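Local coordinates for type IV pilus assembly protein PilF (Thermus thermophilus HB8, PDB 5OIU) that probably hydrolyses ATP as a hexameric AAA+ motor that powers the assembly of type IV pili, at residues 201-204 / 205-209; 222-225 / 226-230; 252-255 / 256-260. One frame throughout, in Å; residues are numbered along the deposited sequence.

Interaction 1 of 3, residues 201-204 / 205-209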
ATOM      1  N   ALA C 201     -18.203 -22.099   1.333  1.00 43.97           N
ATOM      2  CA  ALA C 201     -18.998 -20.969   0.869  1.00 40.25           C
ATOM      3  C   ALA C 201     -20.387 -21.410   0.460  1.00 38.79           C
ATOM      4  O   ALA C 201     -21.371 -20.753   0.801  1.00 42.66           O
ATOM      5  CB  ALA C 201     -18.306 -20.262  -0.301  1.00 34.79           C
ATOM      6  N   ARG C 202     -20.489 -22.515  -0.281  1.00 41.83           N
ATOM      7  CA  ARG C 202     -21.792 -22.946  -0.770  1.00 40.58           C
ATOM      8  C   ARG C 202     -22.709 -23.345   0.383  1.00 47.40           C
ATOM      9  O   ARG C 202     -23.897 -22.993   0.387  1.00 46.39           O
ATOM     10  CB  ARG C 202     -21.630 -24.097  -1.758  1.00 45.88           C
ATOM     11  CG  ARG C 202     -22.937 -24.768  -2.141  1.00 45.17           C
ATOM     12  CD  ARG C 202     -23.739 -23.912  -3.106  1.00 56.12           C
ATOM     13  NE  ARG C 202     -24.926 -24.612  -3.599  1.00 63.46           N
ATOM     14  CZ  ARG C 202     -24.893 -25.646  -4.438  1.00 65.14           C
ATOM     15  NH1 ARG C 202     -23.727 -26.107  -4.897  1.00 62.32           N
ATOM     16  NH2 ARG C 202     -26.030 -26.217  -4.827  1.00 67.53           N
ATOM     17  N   ALA C 203     -22.170 -24.053   1.384  1.00 42.53           N
ATOM     18  CA  ALA C 203     -22.950 -24.360   2.582  1.00 41.86           C
ATOM     19  C   ALA C 203     -23.324 -23.091   3.345  1.00 40.72           C
ATOM     20  O   ALA C 203     -24.476 -22.918   3.756  1.00 39.96           O
ATOM     21  CB  ALA C 203     -22.172 -25.314   3.485  1.00 38.74           C
ATOM     22  N   LEU C 204     -22.361 -22.190   3.545  1.00 35.88           N
ATOM     23  CA  LEU C 204     -22.606 -21.020   4.384  1.00 35.38           C
ATOM     24  C   LEU C 204     -23.696 -20.131   3.782  1.00 44.89           C
ATOM     25  O   LEU C 204     -24.526 -19.562   4.508  1.00 41.52           O
ATOM     26  CB  LEU C 204     -21.300 -20.246   4.573  1.00 39.61           C
ATOM     27  CG  LEU C 204     -21.166 -19.182   5.667  1.00 41.12           C
ATOM     28  CD1 LEU C 204     -21.782 -19.686   6.949  1.00 39.00           C
ATOM     29  CD2 LEU C 204     -19.704 -18.764   5.879  1.00 28.95           C
ATOM     30  N   ARG C 205     -23.724 -20.019   2.452  1.00 40.88           N
ATOM     31  CA  ARG C 205     -24.770 -19.248   1.790  1.00 42.68           C
ATOM     32  C   ARG C 205     -26.142 -19.897   1.974  1.00 39.34           C
ATOM     33  O   ARG C 205     -27.147 -19.205   2.173  1.00 41.28           O
ATOM     34  CB  ARG C 205     -24.439 -19.094   0.306  1.00 41.74           C
ATOM     35  CG  ARG C 205     -25.033 -17.859  -0.316  1.00 48.24           C
ATOM     36  CD  ARG C 205     -24.444 -17.609  -1.724  1.00 65.37           C
ATOM     37  NE  ARG C 205     -23.188 -16.839  -1.785  1.00 58.86           N
ATOM     38  CZ  ARG C 205     -23.020 -15.594  -1.324  1.00 64.73           C
ATOM     39  NH1 ARG C 205     -24.026 -14.950  -0.713  1.00 53.20           N
ATOM     40  NH2 ARG C 205     -21.829 -14.989  -1.460  1.00 62.44           N
ATOM     41  N   ALA C 206     -26.208 -21.223   1.914  1.00 36.14           N
ATOM     42  CA  ALA C 206     -27.470 -21.892   2.188  1.00 38.14           C
ATOM     43  C   ALA C 206     -27.954 -21.595   3.608  1.00 41.23           C
ATOM     44  O   ALA C 206     -29.158 -21.425   3.840  1.00 38.01           O
ATOM     45  CB  ALA C 206     -27.316 -23.388   1.962  1.00 34.86           C
ATOM     46  N   PHE C 207     -27.017 -21.471   4.558  1.00 41.80           N
ATOM     47  CA  PHE C 207     -27.357 -21.195   5.950  1.00 35.23           C
ATOM     48  C   PHE C 207     -28.217 -19.956   6.117  1.00 40.06           C
ATOM     49  O   PHE C 207     -28.922 -19.842   7.126  1.00 39.05           O
ATOM     50  CB  PHE C 207     -26.099 -21.001   6.783  1.00 33.25           C
ATOM     51  CG  PHE C 207     -25.345 -22.254   7.036  1.00 34.16           C
ATOM     52  CD1 PHE C 207     -25.686 -23.431   6.392  1.00 27.98           C
ATOM     53  CD2 PHE C 207     -24.273 -22.249   7.914  1.00 36.76           C
ATOM     54  CE1 PHE C 207     -24.991 -24.574   6.612  1.00 28.56           C
ATOM     55  CE2 PHE C 207     -23.560 -23.418   8.147  1.00 36.62           C
ATOM     56  CZ  PHE C 207     -23.933 -24.579   7.496  1.00 32.12           C
ATOM     57  N   LEU C 208     -28.174 -19.022   5.165  1.00 38.40           N
ATOM     58  CA  LEU C 208     -28.942 -17.791   5.321  1.00 45.76           C
ATOM     59  C   LEU C 208     -30.446 -18.017   5.164  1.00 46.07           C
ATOM     60  O   LEU C 208     -31.237 -17.193   5.640  1.00 47.78           O
ATOM     61  CB  LEU C 208     -28.422 -16.737   4.340  1.00 40.10           C
ATOM     62  CG  LEU C 208     -26.989 -16.364   4.751  1.00 42.86           C
ATOM     63  CD1 LEU C 208     -26.465 -15.175   3.966  1.00 34.56           C
ATOM     64  CD2 LEU C 208     -26.921 -16.113   6.272  1.00 39.94           C
ATOM     65  N   ARG C 209     -30.866 -19.119   4.542  1.00 44.40           N
ATOM     66  CA  ARG C 209     -32.281 -19.447   4.445  1.00 44.30           C
ATOM     67  C   ARG C 209     -32.681 -20.565   5.396  1.00 38.95           C
ATOM     68  O   ARG C 209     -33.741 -21.165   5.230  1.00 38.76           O
ATOM     69  CB  ARG C 209     -32.639 -19.803   3.005  1.00 42.85           C
ATOM     70  CG  ARG C 209     -32.914 -18.552   2.191  1.00 53.92           C
ATOM     71  CD  ARG C 209     -33.410 -18.844   0.785  1.00 64.66           C
ATOM     72  NE  ARG C 209     -32.306 -19.019  -0.148  1.00 69.65           N
ATOM     73  CZ  ARG C 209     -31.728 -18.020  -0.805  1.00 75.52           C
ATOM     74  NH1 ARG C 209     -32.148 -16.772  -0.622  1.00 73.53           N
ATOM     75  NH2 ARG C 209     -30.720 -18.269  -1.638  1.00 82.30           N
TER

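Interaction 2 of 3, residues 222-225 / 226-230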
ATOM      1  N   ASP C 222     -11.020 -19.118   2.729  1.00 45.16           N
ATOM      2  CA  ASP C 222     -11.055 -18.526   1.406  1.00 47.57           C
ATOM      3  C   ASP C 222     -11.780 -17.198   1.518  1.00 49.01           C
ATOM      4  O   ASP C 222     -12.361 -16.877   2.559  1.00 49.76           O
ATOM      5  CB  ASP C 222     -11.675 -19.475   0.363  1.00 46.93           C
ATOM      6  CG  ASP C 222     -13.103 -19.865   0.678  1.00 52.75           C
ATOM      7  OD1 ASP C 222     -13.970 -18.976   0.865  1.00 45.49           O
ATOM      8  OD2 ASP C 222     -13.361 -21.087   0.700  1.00 62.32           O
ATOM      9  N   SER C 223     -11.705 -16.410   0.468  1.00 40.30           N
ATOM     10  CA  SER C 223     -12.301 -15.111   0.462  1.00 46.45           C
ATOM     11  C   SER C 223     -13.825 -15.111   0.525  1.00 43.45           C
ATOM     12  O   SER C 223     -14.364 -14.491   1.364  1.00 39.09           O
ATOM     13  CB  SER C 223     -11.744 -14.281  -0.684  1.00 52.09           C
ATOM     14  OG  SER C 223     -10.373 -14.040  -0.489  1.00 53.44           O
ATOM     15  N   GLU C 224     -14.499 -15.820  -0.363  1.00 45.46           N
ATOM     16  CA  GLU C 224     -15.961 -15.917  -0.350  1.00 43.88           C
ATOM     17  C   GLU C 224     -16.498 -16.267   1.035  1.00 47.17           C
ATOM     18  O   GLU C 224     -17.492 -15.678   1.495  1.00 42.86           O
ATOM     19  CB  GLU C 224     -16.416 -16.956  -1.381  1.00 42.30           C
ATOM     20  CG  GLU C 224     -17.627 -16.553  -2.211  1.00 50.03           C
ATOM     21  CD  GLU C 224     -17.493 -15.134  -2.808  1.00 68.85           C
ATOM     22  OE1 GLU C 224     -16.346 -14.707  -3.125  1.00 58.10           O
ATOM     23  OE2 GLU C 224     -18.539 -14.442  -2.962  1.00 68.40           O
ATOM     24  N   THR C 225     -15.832 -17.205   1.725  1.00 42.33           N
ATOM     25  CA  THR C 225     -16.265 -17.612   3.059  1.00 43.83           C
ATOM     26  C   THR C 225     -16.086 -16.488   4.068  1.00 41.20           C
ATOM     27  O   THR C 225     -16.977 -16.240   4.890  1.00 39.91           O
ATOM     28  CB  THR C 225     -15.499 -18.860   3.517  1.00 41.01           C
ATOM     29  OG1 THR C 225     -15.830 -19.973   2.663  1.00 45.72           O
ATOM     30  CG2 THR C 225     -15.826 -19.193   4.966  1.00 34.43           C
ATOM     31  N   ALA C 226     -14.944 -15.796   4.026  1.00 39.97           N
ATOM     32  CA  ALA C 226     -14.745 -14.672   4.934  1.00 40.40           C
ATOM     33  C   ALA C 226     -15.801 -13.596   4.708  1.00 43.24           C
ATOM     34  O   ALA C 226     -16.288 -12.977   5.661  1.00 41.74           O
ATOM     35  CB  ALA C 226     -13.341 -14.089   4.769  1.00 35.68           C
ATOM     36  N   LYS C 227     -16.175 -13.359   3.455  1.00 42.02           N
ATOM     37  CA  LYS C 227     -17.132 -12.291   3.204  1.00 43.50           C
ATOM     38  C   LYS C 227     -18.532 -12.706   3.644  1.00 41.94           C
ATOM     39  O   LYS C 227     -19.228 -11.930   4.307  1.00 42.41           O
ATOM     40  CB  LYS C 227     -17.089 -11.869   1.730  1.00 42.42           C
ATOM     41  CG  LYS C 227     -16.396 -10.502   1.480  1.00 52.79           C
ATOM     42  CD  LYS C 227     -17.301  -9.287   1.897  1.00 66.50           C
ATOM     43  CE  LYS C 227     -16.546  -7.924   1.967  1.00 55.81           C
ATOM     44  NZ  LYS C 227     -17.010  -7.052   3.087  1.00 51.58           N
ATOM     45  N   ILE C 228     -18.944 -13.943   3.345  1.00 40.95           N
ATOM     46  CA  ILE C 228     -20.263 -14.403   3.799  1.00 45.06           C
ATOM     47  C   ILE C 228     -20.320 -14.476   5.324  1.00 40.07           C
ATOM     48  O   ILE C 228     -21.321 -14.100   5.941  1.00 36.62           O
ATOM     49  CB  ILE C 228     -20.626 -15.753   3.159  1.00 39.01           C
ATOM     50  CG1 ILE C 228     -20.752 -15.607   1.645  1.00 35.51           C
ATOM     51  CG2 ILE C 228     -21.907 -16.286   3.742  1.00 35.90           C
ATOM     52  CD1 ILE C 228     -20.746 -16.902   0.930  1.00 41.22           C
ATOM     53  N   ALA C 229     -19.247 -14.937   5.961  1.00 43.65           N
ATOM     54  CA  ALA C 229     -19.261 -15.000   7.417  1.00 35.74           C
ATOM     55  C   ALA C 229     -19.363 -13.607   8.025  1.00 37.62           C
ATOM     56  O   ALA C 229     -20.101 -13.409   8.995  1.00 38.39           O
ATOM     57  CB  ALA C 229     -18.022 -15.736   7.928  1.00 35.47           C
ATOM     58  N   THR C 230     -18.648 -12.622   7.464  1.00 39.28           N
ATOM     59  CA  THR C 230     -18.771 -11.258   7.976  1.00 43.38           C
ATOM     60  C   THR C 230     -20.166 -10.702   7.716  1.00 41.77           C
ATOM     61  O   THR C 230     -20.743 -10.029   8.574  1.00 42.10           O
ATOM     62  CB  THR C 230     -17.717 -10.340   7.350  1.00 44.94           C
ATOM     63  OG1 THR C 230     -16.421 -10.913   7.507  1.00 40.32           O
ATOM     64  CG2 THR C 230     -17.723  -8.978   8.024  1.00 43.18           C
TER

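Interaction 3 of 3, residues 252-255 / 256-260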
ATOM      1  N   ILE C 252      -7.380  -9.539  12.343  1.00 37.98           N
ATOM      2  CA  ILE C 252      -7.986  -8.399  11.660  1.00 41.29           C
ATOM      3  C   ILE C 252      -7.310  -8.180  10.316  1.00 41.95           C
ATOM      4  O   ILE C 252      -7.969  -8.032   9.281  1.00 39.87           O
ATOM      5  CB  ILE C 252      -7.891  -7.134  12.537  1.00 39.46           C
ATOM      6  CG1 ILE C 252      -8.659  -7.308  13.840  1.00 34.83           C
ATOM      7  CG2 ILE C 252      -8.379  -5.909  11.780  1.00 41.09           C
ATOM      8  CD1 ILE C 252      -8.316  -6.286  14.858  1.00 36.02           C
ATOM      9  N   THR C 253      -5.977  -8.142  10.320  1.00 44.20           N
ATOM     10  CA  THR C 253      -5.230  -7.964   9.084  1.00 43.41           C
ATOM     11  C   THR C 253      -5.536  -9.075   8.096  1.00 43.72           C
ATOM     12  O   THR C 253      -5.680  -8.825   6.895  1.00 45.42           O
ATOM     13  CB  THR C 253      -3.738  -7.912   9.388  1.00 48.14           C
ATOM     14  OG1 THR C 253      -3.487  -6.789  10.235  1.00 49.00           O
ATOM     15  CG2 THR C 253      -2.940  -7.765   8.103  1.00 52.17           C
ATOM     16  N   ARG C 254      -5.673 -10.303   8.585  1.00 42.40           N
ATOM     17  CA  ARG C 254      -5.889 -11.431   7.687  1.00 44.11           C
ATOM     18  C   ARG C 254      -7.273 -11.380   7.023  1.00 45.64           C
ATOM     19  O   ARG C 254      -7.431 -11.802   5.868  1.00 44.76           O
ATOM     20  CB  ARG C 254      -5.689 -12.726   8.457  1.00 39.88           C
ATOM     21  CG  ARG C 254      -5.786 -13.919   7.585  1.00 45.45           C
ATOM     22  CD  ARG C 254      -4.664 -13.916   6.561  1.00 53.46           C
ATOM     23  NE  ARG C 254      -4.929 -14.801   5.431  1.00 51.95           N
ATOM     24  CZ  ARG C 254      -5.170 -16.113   5.535  1.00 60.69           C
ATOM     25  NH1 ARG C 254      -5.196 -16.733   6.728  1.00 56.65           N
ATOM     26  NH2 ARG C 254      -5.395 -16.817   4.427  1.00 57.59           N
ATOM     27  N   LEU C 255      -8.297 -10.893   7.737  1.00 40.32           N
ATOM     28  CA  LEU C 255      -9.605 -10.693   7.103  1.00 45.62           C
ATOM     29  C   LEU C 255      -9.517  -9.631   6.018  1.00 45.28           C
ATOM     30  O   LEU C 255     -10.106  -9.775   4.937  1.00 43.77           O
ATOM     31  CB  LEU C 255     -10.666 -10.289   8.137  1.00 36.67           C
ATOM     32  CG  LEU C 255     -11.284 -11.361   9.038  1.00 37.01           C
ATOM     33  CD1 LEU C 255     -12.133 -10.738  10.130  1.00 33.78           C
ATOM     34  CD2 LEU C 255     -12.107 -12.313   8.200  1.00 33.55           C
ATOM     35  N   ASP C 256      -8.782  -8.549   6.303  1.00 42.52           N
ATOM     36  CA  ASP C 256      -8.568  -7.494   5.321  1.00 43.65           C
ATOM     37  C   ASP C 256      -7.951  -8.049   4.042  1.00 42.20           C
ATOM     38  O   ASP C 256      -8.381  -7.689   2.939  1.00 45.36           O
ATOM     39  CB  ASP C 256      -7.684  -6.409   5.944  1.00 47.30           C
ATOM     40  CG  ASP C 256      -7.561  -5.154   5.086  1.00 45.99           C
ATOM     41  OD1 ASP C 256      -8.126  -5.085   3.972  1.00 45.38           O
ATOM     42  OD2 ASP C 256      -6.898  -4.212   5.565  1.00 51.77           O
ATOM     43  N   GLU C 257      -6.966  -8.949   4.164  1.00 38.72           N
ATOM     44  CA  GLU C 257      -6.325  -9.487   2.969  1.00 40.65           C
ATOM     45  C   GLU C 257      -7.232 -10.426   2.197  1.00 45.15           C
ATOM     46  O   GLU C 257      -7.087 -10.560   0.977  1.00 46.34           O
ATOM     47  CB  GLU C 257      -5.035 -10.222   3.313  1.00 39.99           C
ATOM     48  CG  GLU C 257      -4.212  -9.573   4.372  1.00 53.92           C
ATOM     49  CD  GLU C 257      -3.058 -10.454   4.806  1.00 61.23           C
ATOM     50  OE1 GLU C 257      -2.089  -9.913   5.386  1.00 70.59           O
ATOM     51  OE2 GLU C 257      -3.117 -11.682   4.553  1.00 59.94           O
ATOM     52  N   MET C 258      -8.167 -11.052   2.862  1.00 43.20           N
ATOM     53  CA  MET C 258      -9.032 -11.939   2.160  1.00 45.82           C
ATOM     54  C   MET C 258     -10.129 -11.219   1.399  1.00 48.51           C
ATOM     55  O   MET C 258     -10.882 -11.831   0.693  1.00 49.73           O
ATOM     56  CB  MET C 258      -9.569 -13.009   3.076  1.00 47.71           C
ATOM     57  CG  MET C 258      -8.494 -13.882   3.659  1.00 49.16           C
ATOM     58  SD  MET C 258      -9.021 -14.891   5.029  1.00 49.26           S
ATOM     59  CE  MET C 258      -9.169 -16.449   4.236  1.00 44.44           C
ATOM     60  N   GLY C 259     -10.190  -9.909   1.537  1.00 44.91           N
ATOM     61  CA  GLY C 259     -11.140  -9.101   0.813  1.00 41.80           C
ATOM     62  C   GLY C 259     -12.323  -8.632   1.614  1.00 48.34           C
ATOM     63  O   GLY C 259     -13.306  -8.175   1.025  1.00 53.69           O
ATOM     64  N   VAL C 260     -12.273  -8.741   2.931  1.00 44.84           N
ATOM     65  CA  VAL C 260     -13.341  -8.211   3.756  1.00 45.40           C
ATOM     66  C   VAL C 260     -13.117  -6.716   3.891  1.00 45.95           C
ATOM     67  O   VAL C 260     -12.050  -6.286   4.334  1.00 48.76           O
ATOM     68  CB  VAL C 260     -13.366  -8.888   5.129  1.00 44.64           C
ATOM     69  CG1 VAL C 260     -14.642  -8.505   5.863  1.00 43.23           C
ATOM     70  CG2 VAL C 260     -13.261 -10.394   4.967  1.00 40.21           C
TER

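Interaction 1 of 3, residues 201-204 / 205-209
F207 turns its ring back onto A203 and L204, and this aromatic group carries most of the side-chain contact in the turn. With CG anti to its own carbonyl carbon (chi1 -72°), the ring swings toward the preceding turn, and one face settles over the peptide joining A203 to L204. A CH-pi contact results: L204 CA stands 4.3 Å from the F207 ring centroid, over the face but displaced toward the rim. At the ring's margin, F207 CD2 meets L204 CD1 at 3.7 Å, the two side chains crossing at about a right angle, while on the CD1 side F207 CE1 approaches A203 CB at 4.3 Å. F207 N donates to A203 O (3.0 Å), which sets the residue in the helical turn. The helical ladder is continued by R205 N to A201 O at 3.0 Å and A206 N to R202 O at 3.3 Å.

Farther out, L204 and F207 both lie on I215 of strand 214-217, and A203 and F207 on I176 of strand 173-177. The outward side meets a neighbouring subunit, where R209 forms a salt bridge with D80 of that chain. This is an amphipathic helix packed on parallel strands 173-177 and 214-217 of the mixed sheet of a P-loop ATPase, here placed at a subunit interface of the hexamer.

Interaction 2 of 3, residues 222-225 / 226-230
T225 and A229 are joined by the bond from A229 N to T225 O (2.8 Å), one rung of a ladder that starts at the cap of this helix with A226 N to D222 O. The T225 side chain, which packs on F200 and A201, can be followed outward from there. At CB it branches. The methyl CG2 is anti to the backbone N, on the side of its own carbonyl, whereas OG1 (chi1 -65°) turns back beside its own N toward the start of the helix and donates to D222 OD1 at 2.8 Å. OD1 receives that hydroxyl on its syn side, 31° out of the carboxylate plane, and takes T225 N nearly end-on at 2.7 Å, so two donors from one residue grip a single oxygen and fix the rotation of the aspartate. An alanine here is likely to leave D222 OD1 with the amide as its one donor from this residue and to thin the packing on F200 and A201.

One turn on, I228 runs beside E224 O, its CG1 3.3 Å from that oxygen, to which I228 N also donates. Farther along, A226 O is shared by T230 N and T230 OG1, which come from opposite faces of its plane; the hydroxyl, 2.8 Å away, thus finds its acceptor inside the helix. I228 packs on R205, and S223 OG is bonded to M258 O. D222 is a classic aspartate N-cap, its carboxylate probably also favoured by the helix dipole, and it starts the helix of the beta-alpha-beta unit formed by strand 214-217, helix 223-235 and strand 238-243.

Interaction 3 of 3, residues 252-255 / 256-260
Different first torsions bring R254 and E257 together: R254 sends CG anti to its backbone N (chi1 -175°) and then bends at chi2, while E257 keeps CG beside its own N (chi1 -40°) and stays extended beyond it. The chains cross at about a right angle. E257 OE2 touches R254 CD at 3.4 Å and lies at the edge of the guanidinium, near its plane, making a long salt bridge to R254 NE (3.7 Å); carboxylate and guanidinium planes are 62° apart. The other carboxylate oxygen, E257 OE1, rests by the methyl T253 CG2.

M258 approaches the same arginine over a face. Its chain bends so that SD stands 4.0 Å above the guanidinium plane of R254, offset toward the rim, with CE 3.8 Å from R254 NH2. The long ion pair at the edge and the thioether over the face flank the guanidinium on two sides.

The helix itself ends in a Schellman motif. V260 N returns to L255 O at 3.1 Å, G259 N bonds to D256 O, and G259 takes a positive phi, where any side chain would collide with the carbonyl oxygen of M258, which calls for glycine. The reversal lays V260 CG2 on L255 CD2 (3.9 Å), an apolar contact closing over the turn. L255 and V260 both pack on A226 of helix 223-235 and on I265 of helix 262-268, whereas I252 and T253 face helix 351-360 through I354 and A351.

Following the chain from the N terminus, the three contacts come in series, each closing just one or two helical turns, so none nests within or crosses another. Interaction 1 lies on helix 200-206 and the residues just after it; the chain then passes through strand 214-217 to interaction 2 at the start of helix 223-235, and through strand 238-243 to interaction 3 at the end of helix 248-257. Interaction 2 is the middle layer: L204 CG packs on I228 CG2 at 3.6 Å on its interaction 1 side, and V260 CG1 meets T230 OG1 at 3.4 Å toward interaction 3. Interactions 1 and 3 do not touch, their nearest atoms being about 10 Å apart. Helix 223-235 thus bridges the two other helices.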